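Local coordinates for heme oxygenase (Leptospira interrogans, PDB 5KZL), which catalyses the oxidative cleavage of heme to biliverdin, with release of carbon monoxide and iron, at residues A[123-126]-A[127-130]; A[114-117]-A[118-121]; A[193-196]-A[197-201]; A[56-59]-A[60-64]. The protein carries 1 engineered substitution. All blocks are in the same frame, centred on the assembly; numbering follows the deposited sequence. Where two conformers were deposited one is given.

How the interactions relate
Four short local contacts lie on four helices of the all-helical heme oxygenase fold, one of them at a helix end and one just entering a helix. Interaction 1 touches the other three. It lies about 8 Å from interaction 3, about 10 Å from interaction 2 and about 11 Å from interaction 4, centre to centre. His128 NE2 of interaction 1 is hydrogen-bonded to Glu197 OE2 of interaction 3 at 2.8 Å. Ser118 OG of interaction 2 is hydrogen-bonded to Glu61 OE1 of interaction 4 at 2.6 Å. Interactions 3 and 4 do not touch; their nearest atoms are about 7 Å apart. Interaction 1 reaches the heme directly, through Tyr130. The side chain of Ser198 in interaction 3 stays about 8 Å from it.

Interaction 1 of 4, residues A[123-126]-A[127-130]; sequences ELLA and AHSY. With HEM (protoporphyrin IX containing Fe), chain B.
Ala127 N bonds back to Leu124 O at 3.0 Å across a tight three-residue turn, and helix 125-151 then settles into four-residue spacing with Ser129 N to Leu125 O and Tyr130 N to Ala126 O. The first bond comes in steeply: the donor stands 57° out of the plane of the Leu124 carbonyl. The Ser129 bond is nearly straight, with an N-H...O angle of 172°. Two side chains also lie against Leu124 O. Ala127 CB lies 3.2 Å from Leu124 O. The His128 ring meets Leu124 O with its edge, CD2 at 3.6 Å and the oxygen in the ring plane. Its NE2 is turned to Glu197 of helix 188-210. Leu125 CD2 comes to 4.4 Å from His128 CG. Ser129 OG is hydrogen-bonded to Tyr177.

Tyr130 takes the contact to the cofactor. Its CG is anti to the backbone N (chi1 169°), which carries the ring away from residues 123-126. Tyr130 OH donates to HEM O1A at 2.7 Å, and this propionate oxygen lies in the ring plane at the ring edge. The heme methyl HEM CMA sits over one ring face, 3.8 Å above its plane and offset toward the rim. The heme is also hydrogen-bonded to Lys174 and Arg15. The heme iron carries water 1 at 2.3 Å and one more ligand from outside the two segments. This is the N-terminal part of helix 125-151, leading from a 3-10 turn into the heme pocket, where a tyrosine holds a propionate.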
loop_
_atom_site.group_PDB
_atom_site.type_symbol
_atom_site.label_atom_id
_atom_site.label_comp_id
_atom_site.label_asym_id
_atom_site.label_seq_id
_atom_site.Cartn_x
_atom_site.Cartn_y
_atom_site.Cartn_z
ATOM N N GLU A 123 -5.711 -8.832 13.743
ATOM C CA GLU A 123 -6.342 -9.516 12.594
ATOM C C GLU A 123 -6.787 -8.498 11.528
ATOM O O GLU A 123 -6.835 -8.829 10.343
ATOM C CB GLU A 123 -7.563 -10.341 13.041
ATOM C CG GLU A 123 -7.215 -11.419 14.069
ATOM C CD GLU A 123 -6.920 -10.983 15.499
ATOM O OE1 GLU A 123 -7.333 -9.864 15.889
ATOM O OE2 GLU A 123 -6.240 -11.751 16.223
ATOM N N LEU A 124 -7.119 -7.264 11.945
ATOM C CA LEU A 124 -7.533 -6.227 10.984
ATOM C C LEU A 124 -6.371 -5.721 10.091
ATOM O O LEU A 124 -6.624 -5.034 9.096
ATOM C CB LEU A 124 -8.262 -5.054 11.671
ATOM C CG LEU A 124 -9.613 -5.343 12.375
ATOM C CD1 LEU A 124 -10.166 -4.071 12.987
ATOM C CD2 LEU A 124 -10.648 -5.904 11.403
ATOM N N LEU A 125 -5.105 -6.088 10.423
ATOM C CA LEU A 125 -3.963 -5.748 9.559
ATOM C C LEU A 125 -4.113 -6.460 8.197
ATOM O O LEU A 125 -3.520 -6.017 7.206
ATOM C CB LEU A 125 -2.619 -6.113 10.223
ATOM C CG LEU A 125 -2.188 -5.225 11.394
ATOM C CD1 LEU A 125 -0.895 -5.741 12.014
ATOM C CD2 LEU A 125 -2.029 -3.741 10.960
ATOM N N ALA A 126 -4.973 -7.510 8.134
ATOM C CA ALA A 126 -5.294 -8.186 6.868
ATOM C C ALA A 126 -5.852 -7.165 5.875
ATOM O O ALA A 126 -5.550 -7.250 4.690
ATOM C CB ALA A 126 -6.311 -9.312 7.088
ATOM N N ALA A 127 -6.662 -6.195 6.361
ATOM C CA ALA A 127 -7.255 -5.118 5.547
ATOM C C ALA A 127 -6.189 -4.192 4.965
ATOM O O ALA A 127 -6.283 -3.792 3.809
ATOM C CB ALA A 127 -8.220 -4.301 6.373
ATOM N N HIS A 128 -5.179 -3.885 5.761
ATOM C CA HIS A 128 -4.041 -3.052 5.411
ATOM C C HIS A 128 -3.179 -3.724 4.337
ATOM O O HIS A 128 -2.842 -3.085 3.335
ATOM C CB HIS A 128 -3.281 -2.716 6.696
ATOM C CG HIS A 128 -4.024 -1.727 7.551
ATOM N ND1 HIS A 128 -3.693 -0.390 7.556
ATOM C CD2 HIS A 128 -5.110 -1.909 8.345
ATOM C CE1 HIS A 128 -4.535 0.194 8.394
ATOM N NE2 HIS A 128 -5.424 -0.674 8.878
ATOM N N SER A 129 -2.868 -5.023 4.534
ATOM C CA SER A 129 -2.176 -5.867 3.562
ATOM C C SER A 129 -2.978 -5.874 2.222
ATOM O O SER A 129 -2.415 -5.554 1.183
ATOM C CB SER A 129 -2.048 -7.284 4.102
ATOM O OG SER A 129 -1.621 -8.126 3.048
ATOM N N TYR A 130 -4.288 -6.171 2.260
ATOM C CA TYR A 130 -5.137 -6.177 1.059
ATOM C C TYR A 130 -5.113 -4.845 0.291
ATOM O O TYR A 130 -4.784 -4.823 -0.898
ATOM C CB TYR A 130 -6.605 -6.577 1.402
ATOM C CG TYR A 130 -7.576 -6.339 0.255
ATOM C CD1 TYR A 130 -7.677 -7.241 -0.801
ATOM C CD2 TYR A 130 -8.385 -5.204 0.222
ATOM C CE1 TYR A 130 -8.548 -7.009 -1.875
ATOM C CE2 TYR A 130 -9.229 -4.945 -0.864
ATOM C CZ TYR A 130 -9.343 -5.874 -1.886
ATOM O OH TYR A 130 -10.180 -5.618 -2.952
HETATM C CHA HEM B . -6.664 -3.357 -8.254
HETATM C CHB HEM B . -5.938 -0.670 -4.414
HETATM C CHC HEM B . -5.273 3.086 -7.295
HETATM C CHD HEM B . -5.108 0.221 -10.983
HETATM C C1A HEM B . -6.513 -2.944 -6.975
HETATM C C2A HEM B . -6.766 -3.779 -5.837
HETATM C C3A HEM B . -6.586 -3.010 -4.767
HETATM C C4A HEM B . -6.208 -1.742 -5.208
HETATM C CMA HEM B . -6.698 -3.410 -3.348
HETATM C CAA HEM B . -7.152 -5.237 -5.831
HETATM C CBA HEM B . -8.653 -5.466 -6.119
HETATM C CGA HEM B . -8.990 -6.887 -5.939
HETATM O O1A HEM B . -9.778 -7.224 -5.109
HETATM O O2A HEM B . -8.434 -7.704 -6.655
HETATM C C1B HEM B . -5.710 0.622 -4.855
HETATM C C2B HEM B . -5.588 1.770 -3.970
HETATM C C3B HEM B . -5.405 2.812 -4.804
HETATM C C4B HEM B . -5.429 2.292 -6.179
HETATM C CMB HEM B . -5.607 1.803 -2.480
HETATM C CAB HEM B . -5.231 4.182 -4.526
HETATM C CBB HEM B . -5.513 4.513 -3.371
HETATM C C1C HEM B . -5.011 2.666 -8.549
HETATM C C2C HEM B . -4.430 3.434 -9.596
HETATM C C3C HEM B . -4.380 2.593 -10.644
HETATM C C4C HEM B . -4.894 1.314 -10.224
HETATM C CMC HEM B . -3.965 4.888 -9.523
HETATM C CAC HEM B . -3.875 2.954 -11.949
HETATM C CBC HEM B . -3.491 2.058 -12.763
HETATM C C1D HEM B . -5.628 -0.981 -10.548
HETATM C C2D HEM B . -5.897 -2.122 -11.460
HETATM C C3D HEM B . -6.291 -3.110 -10.696
HETATM C C4D HEM B . -6.294 -2.585 -9.323
HETATM C CMD HEM B . -5.681 -2.156 -12.932
HETATM C CAD HEM B . -6.715 -4.471 -11.175
HETATM C CBD HEM B . -5.588 -5.349 -11.574
HETATM C CGD HEM B . -6.028 -6.704 -12.024
HETATM O O1D HEM B . -7.099 -7.112 -11.780
HETATM O O2D HEM B . -5.236 -7.366 -12.624
HETATM N NA HEM B . -6.215 -1.724 -6.514
HETATM N NB HEM B . -5.644 1.053 -6.068
HETATM N NC HEM B . -5.267 1.452 -8.982
HETATM N ND HEM B . -5.878 -1.331 -9.305
HETATM FE FE HEM B . -5.775 -0.166 -7.753
HETATM O O HOH W 1 -3.534 -0.563 -7.643
#

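Interaction 2 of 4, residues A[114-117]-A[118-121]; sequences IRKI and SETQ
Thr120 turns its hydroxyl back onto Lys116, one helical turn earlier. Thr120 OG1 donates to Lys116 O at 2.7 Å, and Thr120 N donates to the same oxygen at 3.0 Å. The two donors come from opposite faces of the carbonyl plane. OG1 gets there because it lies between the backbone N and the carbonyl carbon (chi1 63°).

Glu119 has a similar first torsion, chi1 43°, which folds its chain over the helix surface. Its CG rests 3.1 Å from Arg115 O, and the extended chain runs back over the Arg115 carbonyl, with the Lys116 amine further off. Lys116 NZ and Glu119 OE1 stay 4.3 Å apart, too far for a salt bridge, so any attraction is probably mild. Ile117 faces inward, toward Leu125 and Glu197, and its CG2 lies 3.6 Å from Gln121 O. Ser118 OG is turned to Glu61 of helix 41-64.

Gln121 N bonds to Ile117 O at 2.8 Å. The Gln121 side chain bends so that NE2 donates to Thr120 O at 3.2 Å. Gln121 has left helical backbone angles. This is the C-terminal end of helix 105-120, where a threonine hydroxyl doubles the last-turn bond to a carbonyl.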
loop_
_atom_site.group_PDB
_atom_site.type_symbol
_atom_site.label_atom_id
_atom_site.label_comp_id
_atom_site.label_asym_id
_atom_site.label_seq_id
_atom_site.Cartn_x
_atom_site.Cartn_y
_atom_site.Cartn_z
ATOM N N ILE A 114 -2.458 2.323 11.976
ATOM C CA ILE A 114 -1.735 1.057 11.840
ATOM C C ILE A 114 -1.257 0.547 13.204
ATOM O O ILE A 114 -1.413 -0.642 13.527
ATOM C CB ILE A 114 -0.562 1.206 10.826
ATOM C CG1 ILE A 114 -1.071 1.460 9.407
ATOM C CG2 ILE A 114 0.384 -0.030 10.870
ATOM C CD1 ILE A 114 -0.011 2.177 8.489
ATOM N N ARG A 115 -0.636 1.431 13.969
ATOM C CA ARG A 115 -0.097 1.093 15.282
ATOM C C ARG A 115 -1.167 0.621 16.250
ATOM O O ARG A 115 -0.985 -0.407 16.883
ATOM C CB ARG A 115 0.679 2.276 15.857
ATOM C CG ARG A 115 1.961 2.494 15.090
ATOM C CD ARG A 115 2.650 3.771 15.487
ATOM N NE ARG A 115 3.987 3.840 14.877
ATOM C CZ ARG A 115 4.798 4.888 14.981
ATOM N NH1 ARG A 115 4.400 5.983 15.614
ATOM N NH2 ARG A 115 5.995 4.868 14.408
ATOM N N LYS A 116 -2.257 1.380 16.371
ATOM C CA LYS A 116 -3.365 1.095 17.279
ATOM C C LYS A 116 -4.124 -0.185 16.904
ATOM O O LYS A 116 -4.498 -0.964 17.788
ATOM C CB LYS A 116 -4.277 2.317 17.377
ATOM C CG LYS A 116 -3.663 3.490 18.136
ATOM C CD LYS A 116 -3.923 3.400 19.627
ATOM C CE LYS A 116 -3.424 4.588 20.406
ATOM N NZ LYS A 116 -1.944 4.595 20.521
ATOM N N ILE A 117 -4.294 -0.433 15.595
ATOM C CA ILE A 117 -4.915 -1.658 15.084
ATOM C C ILE A 117 -4.028 -2.840 15.441
ATOM O O ILE A 117 -4.503 -3.825 16.001
ATOM C CB ILE A 117 -5.198 -1.527 13.557
ATOM C CG1 ILE A 117 -6.430 -0.622 13.323
ATOM C CG2 ILE A 117 -5.374 -2.908 12.852
ATOM C CD1 ILE A 117 -7.781 -1.232 13.768
ATOM N N SER A 118 -2.728 -2.724 15.164
ATOM C CA SER A 118 -1.783 -3.779 15.463
ATOM C C SER A 118 -1.823 -4.179 16.928
ATOM O O SER A 118 -1.789 -5.365 17.213
ATOM C CB SER A 118 -0.382 -3.330 15.103
ATOM O OG SER A 118 0.585 -4.261 15.561
ATOM N N GLU A 119 -1.881 -3.208 17.855
ATOM C CA GLU A 119 -1.886 -3.560 19.264
ATOM C C GLU A 119 -3.240 -4.059 19.805
ATOM O O GLU A 119 -3.239 -4.855 20.743
ATOM C CB GLU A 119 -1.321 -2.445 20.154
ATOM C CG GLU A 119 -1.748 -1.027 19.852
ATOM C CD GLU A 119 -0.843 -0.015 20.528
ATOM O OE1 GLU A 119 -0.142 0.732 19.810
ATOM O OE2 GLU A 119 -0.765 -0.029 21.777
ATOM N N THR A 120 -4.372 -3.637 19.228
ATOM C CA THR A 120 -5.698 -4.009 19.749
ATOM C C THR A 120 -6.445 -5.068 18.950
ATOM O O THR A 120 -7.074 -5.928 19.555
ATOM C CB THR A 120 -6.570 -2.779 19.915
ATOM O OG1 THR A 120 -6.781 -2.173 18.641
ATOM C CG2 THR A 120 -6.011 -1.782 20.934
ATOM N N GLN A 121 -6.438 -4.974 17.599
ATOM C CA GLN A 121 -7.144 -5.912 16.706
ATOM C C GLN A 121 -6.188 -6.310 15.572
ATOM O O GLN A 121 -6.450 -5.929 14.425
ATOM C CB GLN A 121 -8.432 -5.264 16.129
ATOM C CG GLN A 121 -9.615 -5.181 17.106
ATOM C CD GLN A 121 -10.196 -6.540 17.424
ATOM O OE1 GLN A 121 -10.940 -7.130 16.636
ATOM N NE2 GLN A 121 -9.853 -7.072 18.578
#

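Interaction 3 of 4, residues A[193-196]-A[197-201]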
loop_
_atom_site.group_PDB
_atom_site.type_symbol
_atom_site.label_atom_id
_atom_site.label_comp_id
_atom_site.label_asym_id
_atom_site.label_seq_id
_atom_site.Cartn_x
_atom_site.Cartn_y
_atom_site.Cartn_z
ATOM N N SER A 193 -15.799 -7.083 9.616
ATOM C CA SER A 193 -14.901 -6.161 10.331
ATOM C C SER A 193 -13.668 -5.888 9.456
ATOM O O SER A 193 -13.186 -4.742 9.400
ATOM C CB SER A 193 -14.479 -6.746 11.677
ATOM O OG SER A 193 -15.582 -6.897 12.560
ATOM N N ILE A 194 -13.175 -6.923 8.733
ATOM C CA ILE A 194 -12.022 -6.760 7.815
ATOM C C ILE A 194 -12.435 -5.831 6.656
ATOM O O ILE A 194 -11.675 -4.926 6.302
ATOM C CB ILE A 194 -11.386 -8.111 7.351
ATOM C CG1 ILE A 194 -10.800 -8.894 8.574
ATOM C CG2 ILE A 194 -10.258 -7.864 6.304
ATOM C CD1 ILE A 194 -10.566 -10.371 8.340
ATOM N N LEU A 195 -13.664 -6.002 6.123
ATOM C CA LEU A 195 -14.185 -5.094 5.085
ATOM C C LEU A 195 -14.285 -3.620 5.604
ATOM O O LEU A 195 -13.844 -2.698 4.916
ATOM C CB LEU A 195 -15.544 -5.615 4.544
ATOM C CG LEU A 195 -16.287 -4.734 3.538
ATOM C CD1 LEU A 195 -15.436 -4.440 2.282
ATOM C CD2 LEU A 195 -17.633 -5.359 3.162
ATOM N N ALA A 196 -14.816 -3.409 6.826
ATOM C CA ALA A 196 -14.933 -2.079 7.452
ATOM C C ALA A 196 -13.539 -1.430 7.586
ATOM O O ALA A 196 -13.362 -0.258 7.219
ATOM C CB ALA A 196 -15.597 -2.214 8.814
ATOM N N GLU A 197 -12.522 -2.229 7.979
ATOM C CA GLU A 197 -11.151 -1.712 8.067
ATOM C C GLU A 197 -10.596 -1.318 6.688
ATOM O O GLU A 197 -10.020 -0.234 6.558
ATOM C CB GLU A 197 -10.211 -2.665 8.814
ATOM C CG GLU A 197 -8.850 -2.038 9.170
ATOM C CD GLU A 197 -8.865 -0.835 10.103
ATOM O OE1 GLU A 197 -9.924 -0.576 10.717
ATOM O OE2 GLU A 197 -7.821 -0.152 10.225
ATOM N N SER A 198 -10.842 -2.148 5.665
ATOM C CA SER A 198 -10.395 -1.889 4.288
ATOM C C SER A 198 -10.939 -0.541 3.791
ATOM O O SER A 198 -10.194 0.250 3.216
ATOM C CB SER A 198 -10.812 -3.028 3.362
ATOM O OG SER A 198 -10.237 -4.250 3.793
ATOM N N LYS A 199 -12.228 -0.260 4.061
ATOM C CA LYS A 199 -12.825 1.032 3.690
ATOM C C LYS A 199 -12.110 2.214 4.354
ATOM O O LYS A 199 -11.862 3.241 3.694
ATOM C CB LYS A 199 -14.311 1.045 4.026
ATOM C CG LYS A 199 -15.108 0.087 3.152
ATOM C CD LYS A 199 -16.546 0.024 3.627
ATOM C CE LYS A 199 -17.361 -0.888 2.764
ATOM N NZ LYS A 199 -17.926 -0.152 1.605
ATOM N N GLN A 200 -11.738 2.048 5.642
ATOM C CA GLN A 200 -11.008 3.047 6.426
ATOM C C GLN A 200 -9.630 3.276 5.804
ATOM O O GLN A 200 -9.193 4.427 5.683
ATOM C CB GLN A 200 -10.825 2.547 7.874
ATOM C CG GLN A 200 -11.696 3.222 8.912
ATOM C CD GLN A 200 -11.524 4.712 8.931
ATOM O OE1 GLN A 200 -10.520 5.280 9.395
ATOM N NE2 GLN A 200 -12.496 5.359 8.372
ATOM N N VAL A 201 -8.966 2.194 5.385
ATOM C CA VAL A 201 -7.634 2.279 4.749
ATOM C C VAL A 201 -7.752 3.084 3.454
ATOM O O VAL A 201 -6.922 3.968 3.244
ATOM C CB VAL A 201 -6.941 0.904 4.514
ATOM C CG1 VAL A 201 -5.541 1.086 3.928
ATOM C CG2 VAL A 201 -6.859 0.101 5.803
#
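Ser198 holds Ile194 O with two bonds, and this is the tight, buried part of the contact. Ser198 N and Ser198 OG both donate to Ile194 O at 3.0 Å. The OG bond comes from above the carbonyl plane, 38° out of it. It forms because OG stands beside the backbone N, anti to the carbonyl carbon (chi1 -60°). The hydroxyl is thereby satisfied within its own helix. Glu197 is buried as well. Its CB lies 3.7 Å from Ser193 O, but the chain bends at chi2 and takes the carboxylate away from the earlier turn. There OE1 forms a salt bridge with Arg113 and OE2 a hydrogen bond with His128.

Leu195 and Lys199 meet more lightly. They pass each other at a slant, and Lys199 CE lies 4.1 Å from Leu195 CG. The lysine amine goes on to a salt bridge with Glu21 and a hydrogen bond to Gly17 O. The solvent side belongs to Ala196, which is exposed, and to Gln200, which is partly so. Gln200 N bonds to Ala196 O at 3.2 Å. The Gln200 amide leads away from residues 193-196.

Both segments belong to helix 188-210. Ser198 packs on Ala127 and Val131 of helix 125-151, Leu195 on Ile13 and Leu14 of helix 10-17, and Glu197 on Ile117 of helix 105-120.

Interaction 4 of 4, residues A[56-59]-A[60-64]; sequences ESME and EELER
Water 2 ties Ser57 to Glu60 and Glu61 across one turn of the helix. It accepts from Ser57 OG at 2.8 Å, and it donates to Glu60 OE1 at 2.9 Å and to Glu61 OE2 at 2.8 Å. The water thus links the two carboxylates, and probably eases their mutual repulsion.

Glu61 is held further by Arg64. Arg64 NE reaches Glu61 OE1 at 2.8 Å and Arg64 NH2 reaches Glu61 OE2 at 3.1 Å, a side-on grip by two nitrogens. Both oxygens lie near the guanidinium plane, and the NE bond is almost straight. The two flat groups are tilted, however: NE and NH2 meet the syn sides 31° and 34° out of the carboxylate plane. Both oxygens are held, OE1 by Arg64 and Ser118, OE2 by Arg64 and water 2.

Glu56 and Glu60 leave the helix next to each other in the same direction. Their carboxylate planes are 38° apart, and Glu56 OE2 is 4.2 Å from Glu60 OE2. Two like charges this close would be expected to repel.

On the apolar flank Met58 and Leu62 run alongside each other. Met58 CG is 3.7 Å from Leu62 CD1 in one methionine conformer; a second was deposited, so this contact is less certain. Leu62 N bonds to Met58 O at 2.8 Å.

Glu59 points away, and its oxygens take Tyr133 OH and the backbone amides of Arg81 and Lys82. In this way the last turns of helix 41-64 meet the start of helix 82-93. Met58 packs on His128 and Arg132 of helix 125-151, while Ser57 packs on Val111 and Ile114 of helix 105-120.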
loop_
_atom_site.group_PDB
_atom_site.type_symbol
_atom_site.label_atom_id
_atom_site.label_comp_id
_atom_site.label_asym_id
_atom_site.label_seq_id
_atom_site.Cartn_x
_atom_site.Cartn_y
_atom_site.Cartn_z
ATOM N N GLU A 56 6.708 1.582 6.430
ATOM C CA GLU A 56 7.627 1.322 7.547
ATOM C C GLU A 56 6.822 0.826 8.749
ATOM O O GLU A 56 7.185 -0.187 9.346
ATOM C CB GLU A 56 8.416 2.586 7.917
ATOM C CG GLU A 56 9.190 2.477 9.222
ATOM C CD GLU A 56 9.931 3.744 9.591
ATOM O OE1 GLU A 56 9.279 4.805 9.735
ATOM O OE2 GLU A 56 11.172 3.675 9.731
ATOM N N SER A 57 5.725 1.525 9.089
ATOM C CA SER A 57 4.840 1.165 10.207
ATOM C C SER A 57 4.115 -0.157 9.939
ATOM O O SER A 57 4.142 -1.050 10.791
ATOM C CB SER A 57 3.820 2.266 10.465
ATOM O OG SER A 57 3.055 1.912 11.610
ATOM N N MET A 58 3.477 -0.287 8.742
ATOM C CA MET A 58 2.774 -1.517 8.412
ATOM C C MET A 58 3.697 -2.732 8.509
ATOM O O MET A 58 3.286 -3.733 9.106
ATOM C CB MET A 58 2.083 -1.396 7.048
ATOM C CG MET A 58 1.296 -2.628 6.669
ATOM S SD MET A 58 0.199 -2.380 5.266
ATOM C CE MET A 58 1.344 -2.084 4.003
ATOM N N GLU A 59 4.951 -2.631 8.004
ATOM C CA GLU A 59 5.935 -3.724 8.036
ATOM C C GLU A 59 6.450 -3.978 9.440
ATOM O O GLU A 59 6.632 -5.140 9.810
ATOM C CB GLU A 59 7.039 -3.518 6.992
ATOM C CG GLU A 59 6.355 -3.570 5.623
ATOM C CD GLU A 59 6.918 -2.959 4.354
ATOM O OE1 GLU A 59 8.121 -2.618 4.307
ATOM O OE2 GLU A 59 6.156 -2.908 3.364
ATOM N N GLU A 60 6.541 -2.928 10.265
ATOM C CA GLU A 60 6.911 -3.125 11.671
ATOM C C GLU A 60 5.829 -3.964 12.383
ATOM O O GLU A 60 6.136 -4.931 13.085
ATOM C CB GLU A 60 7.046 -1.770 12.363
ATOM C CG GLU A 60 8.415 -1.155 12.196
ATOM C CD GLU A 60 8.549 0.230 12.801
ATOM O OE1 GLU A 60 7.636 0.652 13.551
ATOM O OE2 GLU A 60 9.565 0.903 12.508
ATOM N N GLU A 61 4.565 -3.609 12.151
ATOM C CA GLU A 61 3.405 -4.251 12.762
ATOM C C GLU A 61 3.105 -5.644 12.196
ATOM O O GLU A 61 2.749 -6.541 12.965
ATOM C CB GLU A 61 2.187 -3.303 12.703
ATOM C CG GLU A 61 2.394 -1.968 13.433
ATOM C CD GLU A 61 3.097 -2.020 14.781
ATOM O OE1 GLU A 61 2.820 -2.941 15.583
ATOM O OE2 GLU A 61 3.947 -1.141 15.028
ATOM N N LEU A 62 3.282 -5.862 10.882
ATOM C CA LEU A 62 3.090 -7.193 10.290
ATOM C C LEU A 62 4.167 -8.172 10.793
ATOM O O LEU A 62 3.872 -9.346 11.033
ATOM C CB LEU A 62 3.076 -7.127 8.753
ATOM C CG LEU A 62 1.797 -6.532 8.131
ATOM C CD1 LEU A 62 2.008 -6.279 6.650
ATOM C CD2 LEU A 62 0.556 -7.469 8.351
ATOM N N GLU A 63 5.408 -7.673 10.991
ATOM C CA GLU A 63 6.498 -8.495 11.516
ATOM C C GLU A 63 6.223 -8.832 12.970
ATOM O O GLU A 63 6.393 -9.986 13.373
ATOM C CB GLU A 63 7.845 -7.764 11.363
ATOM C CG GLU A 63 8.413 -7.855 9.958
ATOM C CD GLU A 63 8.874 -9.248 9.595
ATOM O OE1 GLU A 63 9.776 -9.756 10.298
ATOM O OE2 GLU A 63 8.310 -9.843 8.645
ATOM N N ARG A 64 5.756 -7.838 13.751
ATOM C CA ARG A 64 5.424 -8.015 15.168
ATOM C C ARG A 64 4.342 -9.078 15.339
ATOM O O ARG A 64 4.444 -9.916 16.244
ATOM C CB ARG A 64 4.909 -6.695 15.765
ATOM C CG ARG A 64 4.911 -6.674 17.304
ATOM C CD ARG A 64 4.407 -5.381 17.937
ATOM N NE ARG A 64 4.807 -4.170 17.210
ATOM C CZ ARG A 64 5.987 -3.562 17.325
ATOM N NH1 ARG A 64 6.917 -4.042 18.146
ATOM N NH2 ARG A 64 6.251 -2.478 16.609
HETATM O O HOH W 2 4.778 1.186 13.658
#